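Local coordinates for thioredoxin family protein (Streptococcus pneumoniae, PDB 2YP6) that is a surface-exposed thioredoxin-fold lipoprotein that probably works as a thiol-disulfide oxidoreductase in resistance to extracellular oxidative stress, at residues T142-A146 and Y147-S151; L136-T139 and K140-T143; M92-A95 and A96-D99. All coordinates share one frame; numbering follows the deposited sequence.

Contact 1: residues T142-A146 and Y147-S151; sequences TTFQA and YQIRS
Phe144 and Ile149 meet across a Schellman motif, the turn that ends helix 142-146, with Gln148 as its C-prime residue. Gln148 takes a positive phi of 51°, which turns the chain out of the helix. Two backbone bonds define the motif. Ile149 N donates to Phe144 O at 3.1 Å, almost perfectly straight and nearly along the C=O axis. Gln148 N reaches Gln145 O at 3.0 Å, but it sits well above the carbonyl plane, so the bond avoids the lone-pair directions. One residue earlier, Tyr147 N closes an ordinary helical bond on Thr143 O at 3.0 Å. Thus Thr143 O still follows the helical pattern, while Phe144 O and Gln145 O are capped by N-H groups of the turn that follows.

The apolar contacts fall into two pairs. In the first, Ile149 lays its CB and both branches against the CD2 corner of the Phe144 ring, with Ile149 CB 3.8 Å from Phe144 CD2, and the two side chains run at a slant to one another. The Phe144 ring also touches the bound 3-cyclohexyl-1-propylphosphocholine and meets Phe76 edge-to-face, so Ile149 packs against a residue of the ligand pocket. In the second pair, Thr143 and Tyr147 lie alongside each other, one helical turn apart and pointing the same way. With CG2 of Thr143 anti to the backbone N, the methyl is turned to the tyrosine ring while OG1 goes to Asp138. Farther out, Tyr147 OH bonds to Pro50 O, and the ring packs edge-to-face with Tyr156. At its near end, Tyr147 CD1 rests 3.9 Å from Thr143 CG2, while Thr143 O lies at the edge of the same ring, 3.4 Å from Tyr147 CD1.

Contact 2: residues L136-T139 and K140-T143; sequences LYDT and KATT
Asp138 OD1 is gripped by two groups of Thr143 and by a water. Thr143 OG1 donates to Asp138 OD1 at 2.9 Å from above the carboxylate plane, and Thr143 N donates to the same Asp138 OD1 at 3.1 Å on the syn side, closer to the plane; both come over the same face. The water donates a further hydrogen bond to Asp138 OD1 at 2.6 Å and accepts from Lys140 N at 3.0 Å, tying the carboxylate to the turn backbone. Asp138 OD2 accepts from Phe144 N and, weakly, from Thr143 N, so the carboxylate spans two successive amides of the first helical turn and its rotation is fixed. Swinging CG anti to the backbone N (chi1 -163°) carries the group across to the helix start. Such a concentration of donors would probably favour the ionised form.

The backbone makes the approach possible: Ala141 N returns to Asp138 O at 3.1 Å, closing a type I beta turn, with Ala141 itself at the N-cap position. The result is an acidic side chain just after strand 135-137 binding the amino end of helix 142-146, a strand-turn-helix connection within the thioredoxin fold.

Contact 3: residues M92-A95 and A96-D99; sequences MELA and AKPD
Lys97 has CG anti to its carbonyl carbon (chi1 -57°), and its chain then bends at chi2 (-117°) and again at chi4. The first of these torsions lays the start of the side chain back over carbonyls of the final turn: Lys97 CG comes 3.4 Å from Glu93 O, and Leu94 O is its other close neighbour. The bends farther along take Lys97 NZ past the Leu94 side chain, whose CD1 is 4.3 Å from it, to a salt bridge with Glu178 on helix 174-182. Glu93, though of opposite charge, keeps its carboxylate well away from the ammonium group.

The backbone bonding passes from four-residue to three-residue spacing at the helix end. Ala96 N donates to Met92 O at 3.0 Å, the regular helical partner, and more weakly to Glu93 O. Lys97 N steps back to Leu94 O at 3.1 Å and stands far above that carbonyl's plane instead of on a lone pair. Ala96 CB lies close to the oxygens of both Met92 and Glu93, 3.5 Å from Met92 O. Beyond this point, Lys97 O and, weakly, Ala95 O take bonds from Arg100, so the Arg100 side chain reaches back to the helix end.

Leu94 rests on helix 174-182 and on Phe102, while Ala95 touches Ile104 and Ile133. The whole is the carboxyl end of helix 88-96, packed beside helix 174-182 and leading through a short surface loop into strand 102-108, a helix-to-strand connection of the thioredoxin fold.

In the fold
Along the chain, contact 3 comes first, at the end of helix 88-96, then contact 2, then contact 1. Contacts 1 and 2 share Thr142 and Thr143 and book-end helix 142-146, contact 2 at its start and contact 1 at its finish, with centres 9 Å apart. Contact 3 is on the opposite side of the chain's centre, about 26 Å from contact 1 and 25 Å from contact 2 between centres. The mixed sheet joins them: strand 102-108, entered after contact 3, runs parallel to and beside strand 135-137, which leads into contact 2. Phe144 shares the ligand pocket with Trp80, the neighbour of disulfide-bonded Cys81, so the short helix probably borders the redox site, with contact 3 remote.

Contact 1: residues T142-A146 and Y147-S151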
loop_
_atom_site.group_PDB
_atom_site.type_symbol
_atom_site.label_atom_id
_atom_site.label_comp_id
_atom_site.label_asym_id
_atom_site.label_seq_id
_atom_site.Cartn_x
_atom_site.Cartn_y
_atom_site.Cartn_z
ATOM N N THR A 142 11.101 5.889 6.466
ATOM C CA THR A 142 12.068 5.804 5.378
ATOM C C THR A 142 11.492 5.240 4.083
ATOM O O THR A 142 12.026 5.485 3.008
ATOM C CB THR A 142 13.303 4.995 5.782
ATOM O OG1 THR A 142 12.904 3.742 6.327
ATOM C CG2 THR A 142 14.094 5.760 6.797
ATOM N N THR A 143 10.410 4.485 4.185
ATOM C CA THR A 143 9.726 4.013 2.999
ATOM C C THR A 143 8.901 5.145 2.384
ATOM O O THR A 143 8.935 5.348 1.181
ATOM C CB THR A 143 8.809 2.820 3.296
ATOM O OG1 THR A 143 9.491 1.876 4.109
ATOM C CG2 THR A 143 8.357 2.140 1.999
ATOM N N PHE A 144 8.175 5.897 3.203
ATOM C CA PHE A 144 7.531 7.115 2.714
ATOM C C PHE A 144 8.554 8.046 2.052
ATOM O O PHE A 144 8.264 8.669 1.046
ATOM C CB PHE A 144 6.851 7.889 3.848
ATOM C CG PHE A 144 5.422 7.452 4.130
ATOM C CD1 PHE A 144 5.163 6.296 4.846
ATOM C CD2 PHE A 144 4.347 8.229 3.710
ATOM C CE1 PHE A 144 3.848 5.900 5.130
ATOM C CE2 PHE A 144 3.029 7.851 4.001
ATOM C CZ PHE A 144 2.779 6.685 4.713
ATOM N N GLN A 145 9.724 8.186 2.668
ATOM C CA GLN A 145 10.762 9.028 2.098
ATOM C C GLN A 145 11.272 8.439 0.786
ATOM O O GLN A 145 11.432 9.160 -0.205
ATOM C CB GLN A 145 11.922 9.184 3.082
ATOM C CG GLN A 145 12.988 10.146 2.624
ATOM C CD GLN A 145 14.053 10.381 3.690
ATOM O OE1 GLN A 145 13.977 9.839 4.798
ATOM N NE2 GLN A 145 15.050 11.189 3.358
ATOM N N ALA A 146 11.544 7.140 0.783
ATOM C CA ALA A 146 12.085 6.497 -0.402
ATOM C C ALA A 146 11.147 6.647 -1.598
ATOM O O ALA A 146 11.608 6.794 -2.734
ATOM C CB ALA A 146 12.349 5.029 -0.142
ATOM N N TYR A 147 9.840 6.569 -1.354
ATOM C CA TYR A 147 8.861 6.657 -2.430
ATOM C C TYR A 147 8.405 8.112 -2.692
ATOM O O TYR A 147 7.461 8.366 -3.466
ATOM C CB TYR A 147 7.662 5.713 -2.142
ATOM C CG TYR A 147 7.957 4.257 -2.456
ATOM C CD1 TYR A 147 8.769 3.491 -1.648
ATOM C CD2 TYR A 147 7.434 3.657 -3.602
ATOM C CE1 TYR A 147 9.059 2.181 -1.972
ATOM C CE2 TYR A 147 7.708 2.353 -3.907
ATOM C CZ TYR A 147 8.542 1.626 -3.108
ATOM O OH TYR A 147 8.796 0.320 -3.429
ATOM N N GLN A 148 9.076 9.058 -2.045
ATOM C CA GLN A 148 8.827 10.489 -2.253
ATOM C C GLN A 148 7.357 10.867 -2.145
ATOM O O GLN A 148 6.800 11.589 -2.984
ATOM C CB GLN A 148 9.398 10.911 -3.599
ATOM C CG GLN A 148 10.908 10.661 -3.692
ATOM C CD GLN A 148 11.531 11.289 -4.922
ATOM O OE1 GLN A 148 12.175 10.610 -5.715
ATOM N NE2 GLN A 148 11.346 12.592 -5.082
ATOM N N ILE A 149 6.730 10.413 -1.076
ATOM C CA ILE A 149 5.326 10.690 -0.894
ATOM C C ILE A 149 5.138 12.191 -0.642
ATOM O O ILE A 149 5.842 12.773 0.174
ATOM C CB ILE A 149 4.760 9.837 0.238
ATOM C CG1 ILE A 149 4.938 8.349 -0.103
ATOM C CG2 ILE A 149 3.286 10.180 0.499
ATOM C CD1 ILE A 149 4.309 7.928 -1.437
ATOM N N ARG A 150 4.228 12.815 -1.389
ATOM C CA ARG A 150 3.925 14.247 -1.213
ATOM C C ARG A 150 2.492 14.424 -0.697
ATOM O O ARG A 150 2.191 15.382 0.019
ATOM C CB ARG A 150 4.096 15.000 -2.544
ATOM C CG ARG A 150 3.182 14.454 -3.662
ATOM C CD ARG A 150 2.977 15.415 -4.860
ATOM N NE ARG A 150 4.139 15.460 -5.750
ATOM C CZ ARG A 150 4.094 15.695 -7.065
ATOM N NH1 ARG A 150 2.941 15.910 -7.692
ATOM N NH2 ARG A 150 5.229 15.708 -7.753
ATOM N N SER A 151 1.610 13.495 -1.072
ATOM C CA SER A 151 0.212 13.548 -0.664
ATOM C C SER A 151 -0.314 12.136 -0.487
ATOM O O SER A 151 0.278 11.167 -0.997
ATOM C CB SER A 151 -0.610 14.245 -1.735
ATOM O OG SER A 151 -0.261 13.694 -2.986
#

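Contact 2: residues L136-T139 and K140-T143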
loop_
_atom_site.group_PDB
_atom_site.type_symbol
_atom_site.label_atom_id
_atom_site.label_comp_id
_atom_site.label_asym_id
_atom_site.label_seq_id
_atom_site.Cartn_x
_atom_site.Cartn_y
_atom_site.Cartn_z
ATOM N N LEU A 136 1.609 -2.288 6.640
ATOM C CA LEU A 136 3.007 -2.313 7.019
ATOM C C LEU A 136 3.349 -1.033 7.777
ATOM O O LEU A 136 2.871 0.049 7.437
ATOM C CB LEU A 136 3.875 -2.422 5.779
ATOM C CG LEU A 136 3.583 -3.619 4.861
ATOM C CD1 LEU A 136 4.660 -3.674 3.807
ATOM C CD2 LEU A 136 3.473 -4.935 5.626
ATOM N N TYR A 137 4.205 -1.179 8.781
ATOM C CA TYR A 137 4.540 -0.088 9.692
ATOM C C TYR A 137 5.868 0.528 9.314
ATOM O O TYR A 137 6.921 -0.021 9.613
ATOM C CB TYR A 137 4.666 -0.631 11.096
ATOM C CG TYR A 137 3.366 -0.967 11.796
ATOM C CD1 TYR A 137 2.139 -0.637 11.245
ATOM C CD2 TYR A 137 3.380 -1.582 13.033
ATOM C CE1 TYR A 137 0.940 -0.941 11.911
ATOM C CE2 TYR A 137 2.201 -1.873 13.710
ATOM C CZ TYR A 137 0.986 -1.547 13.147
ATOM O OH TYR A 137 -0.180 -1.856 13.821
ATOM N N ASP A 138 5.812 1.705 8.713
ATOM C CA ASP A 138 7.008 2.463 8.369
ATOM C C ASP A 138 7.441 3.285 9.593
ATOM O O ASP A 138 7.297 4.498 9.628
ATOM C CB ASP A 138 6.716 3.376 7.188
ATOM C CG ASP A 138 7.973 3.877 6.520
ATOM O OD1 ASP A 138 9.000 3.178 6.613
ATOM O OD2 ASP A 138 7.922 4.953 5.897
ATOM N N THR A 139 8.000 2.606 10.577
ATOM C CA THR A 139 8.313 3.216 11.877
ATOM C C THR A 139 9.457 4.227 11.854
ATOM O O THR A 139 9.687 4.932 12.841
ATOM C CB THR A 139 8.659 2.139 12.902
ATOM O OG1 THR A 139 9.729 1.329 12.373
ATOM C CG2 THR A 139 7.442 1.301 13.210
ATOM N N LYS A 140 10.153 4.316 10.725
ATOM C CA LYS A 140 11.246 5.268 10.565
ATOM C C LYS A 140 10.954 6.290 9.490
ATOM O O LYS A 140 11.774 7.167 9.247
ATOM C CB LYS A 140 12.532 4.532 10.194
ATOM C CG LYS A 140 13.075 3.603 11.241
ATOM C CD LYS A 140 14.132 2.693 10.643
ATOM C CE LYS A 140 14.435 1.502 11.544
ATOM N NZ LYS A 140 15.448 0.577 10.952
ATOM N N ALA A 141 9.785 6.168 8.860
ATOM C CA ALA A 141 9.355 7.003 7.745
ATOM C C ALA A 141 10.229 6.891 6.509
ATOM O O ALA A 141 10.084 7.691 5.570
ATOM C CB ALA A 141 9.230 8.454 8.174
ATOM N N THR A 142 11.101 5.889 6.466
ATOM C CA THR A 142 12.068 5.804 5.378
ATOM C C THR A 142 11.492 5.240 4.083
ATOM O O THR A 142 12.026 5.485 3.008
ATOM C CB THR A 142 13.303 4.995 5.782
ATOM O OG1 THR A 142 12.904 3.742 6.327
ATOM C CG2 THR A 142 14.094 5.760 6.797
ATOM N N THR A 143 10.410 4.485 4.185
ATOM C CA THR A 143 9.726 4.013 2.999
ATOM C C THR A 143 8.901 5.145 2.384
ATOM O O THR A 143 8.935 5.348 1.181
ATOM C CB THR A 143 8.809 2.820 3.296
ATOM O OG1 THR A 143 9.491 1.876 4.109
ATOM C CG2 THR A 143 8.357 2.140 1.999
HETATM O O HOH W 1 10.649 2.386 8.493
#

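Contact 3: residues M92-A95 and A96-D99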
loop_
_atom_site.group_PDB
_atom_site.type_symbol
_atom_site.label_atom_id
_atom_site.label_comp_id
_atom_site.label_asym_id
_atom_site.label_seq_id
_atom_site.Cartn_x
_atom_site.Cartn_y
_atom_site.Cartn_z
ATOM N N MET A 92 -10.631 -3.439 0.132
ATOM C CA MET A 92 -11.113 -4.757 0.578
ATOM C C MET A 92 -11.871 -5.511 -0.498
ATOM O O MET A 92 -11.689 -6.731 -0.626
ATOM C CB MET A 92 -11.929 -4.659 1.862
ATOM C CG MET A 92 -11.092 -4.139 3.020
ATOM S SD MET A 92 -12.075 -3.744 4.464
ATOM C CE MET A 92 -12.949 -5.267 4.721
ATOM N N GLU A 93 -12.726 -4.820 -1.268
ATOM C CA GLU A 93 -13.350 -5.452 -2.438
ATOM C C GLU A 93 -12.321 -6.085 -3.367
ATOM O O GLU A 93 -12.496 -7.216 -3.871
ATOM C CB GLU A 93 -14.139 -4.441 -3.282
ATOM C CG GLU A 93 -15.494 -4.074 -2.748
ATOM C CD GLU A 93 -16.177 -2.992 -3.564
ATOM O OE1 GLU A 93 -15.531 -2.008 -3.988
ATOM O OE2 GLU A 93 -17.382 -3.115 -3.771
ATOM N N LEU A 94 -11.277 -5.322 -3.649
ATOM C CA LEU A 94 -10.234 -5.788 -4.542
ATOM C C LEU A 94 -9.525 -6.990 -3.942
ATOM O O LEU A 94 -9.276 -7.983 -4.645
ATOM C CB LEU A 94 -9.251 -4.659 -4.833
ATOM C CG LEU A 94 -8.316 -4.847 -6.022
ATOM C CD1 LEU A 94 -9.121 -5.018 -7.297
ATOM C CD2 LEU A 94 -7.400 -3.673 -6.123
ATOM N N ALA A 95 -9.227 -6.932 -2.649
ATOM C CA ALA A 95 -8.509 -8.031 -2.002
ATOM C C ALA A 95 -9.314 -9.328 -2.026
ATOM O O ALA A 95 -8.746 -10.418 -2.083
ATOM C CB ALA A 95 -8.124 -7.669 -0.598
ATOM N N ALA A 96 -10.635 -9.204 -2.053
ATOM C CA ALA A 96 -11.518 -10.355 -2.017
ATOM C C ALA A 96 -11.622 -11.065 -3.363
ATOM O O ALA A 96 -12.127 -12.178 -3.427
ATOM C CB ALA A 96 -12.917 -9.924 -1.560
ATOM N N LYS A 97 -11.189 -10.416 -4.440
ATOM C CA LYS A 97 -11.288 -11.010 -5.772
ATOM C C LYS A 97 -10.272 -12.150 -5.886
ATOM O O LYS A 97 -9.118 -11.994 -5.493
ATOM C CB LYS A 97 -10.998 -9.986 -6.874
ATOM C CG LYS A 97 -11.872 -8.742 -6.873
ATOM C CD LYS A 97 -12.701 -8.611 -8.113
ATOM C CE LYS A 97 -13.562 -7.363 -8.062
ATOM N NZ LYS A 97 -12.929 -6.228 -8.779
ATOM N N PRO A 98 -10.700 -13.291 -6.416
ATOM C CA PRO A 98 -9.805 -14.442 -6.563
ATOM C C PRO A 98 -8.922 -14.318 -7.800
ATOM O O PRO A 98 -9.231 -13.536 -8.700
ATOM C CB PRO A 98 -10.783 -15.601 -6.751
ATOM C CG PRO A 98 -11.910 -14.990 -7.504
ATOM C CD PRO A 98 -12.054 -13.587 -6.921
ATOM N N ASP A 99 -7.832 -15.073 -7.831
ATOM C CA ASP A 99 -7.007 -15.184 -9.033
ATOM C C ASP A 99 -6.499 -13.836 -9.557
ATOM O O ASP A 99 -6.531 -13.565 -10.748
ATOM C CB ASP A 99 -7.772 -15.923 -10.129
ATOM C CG ASP A 99 -8.225 -17.317 -9.686
ATOM O OD1 ASP A 99 -7.434 -18.020 -9.006
ATOM O OD2 ASP A 99 -9.384 -17.692 -9.994
#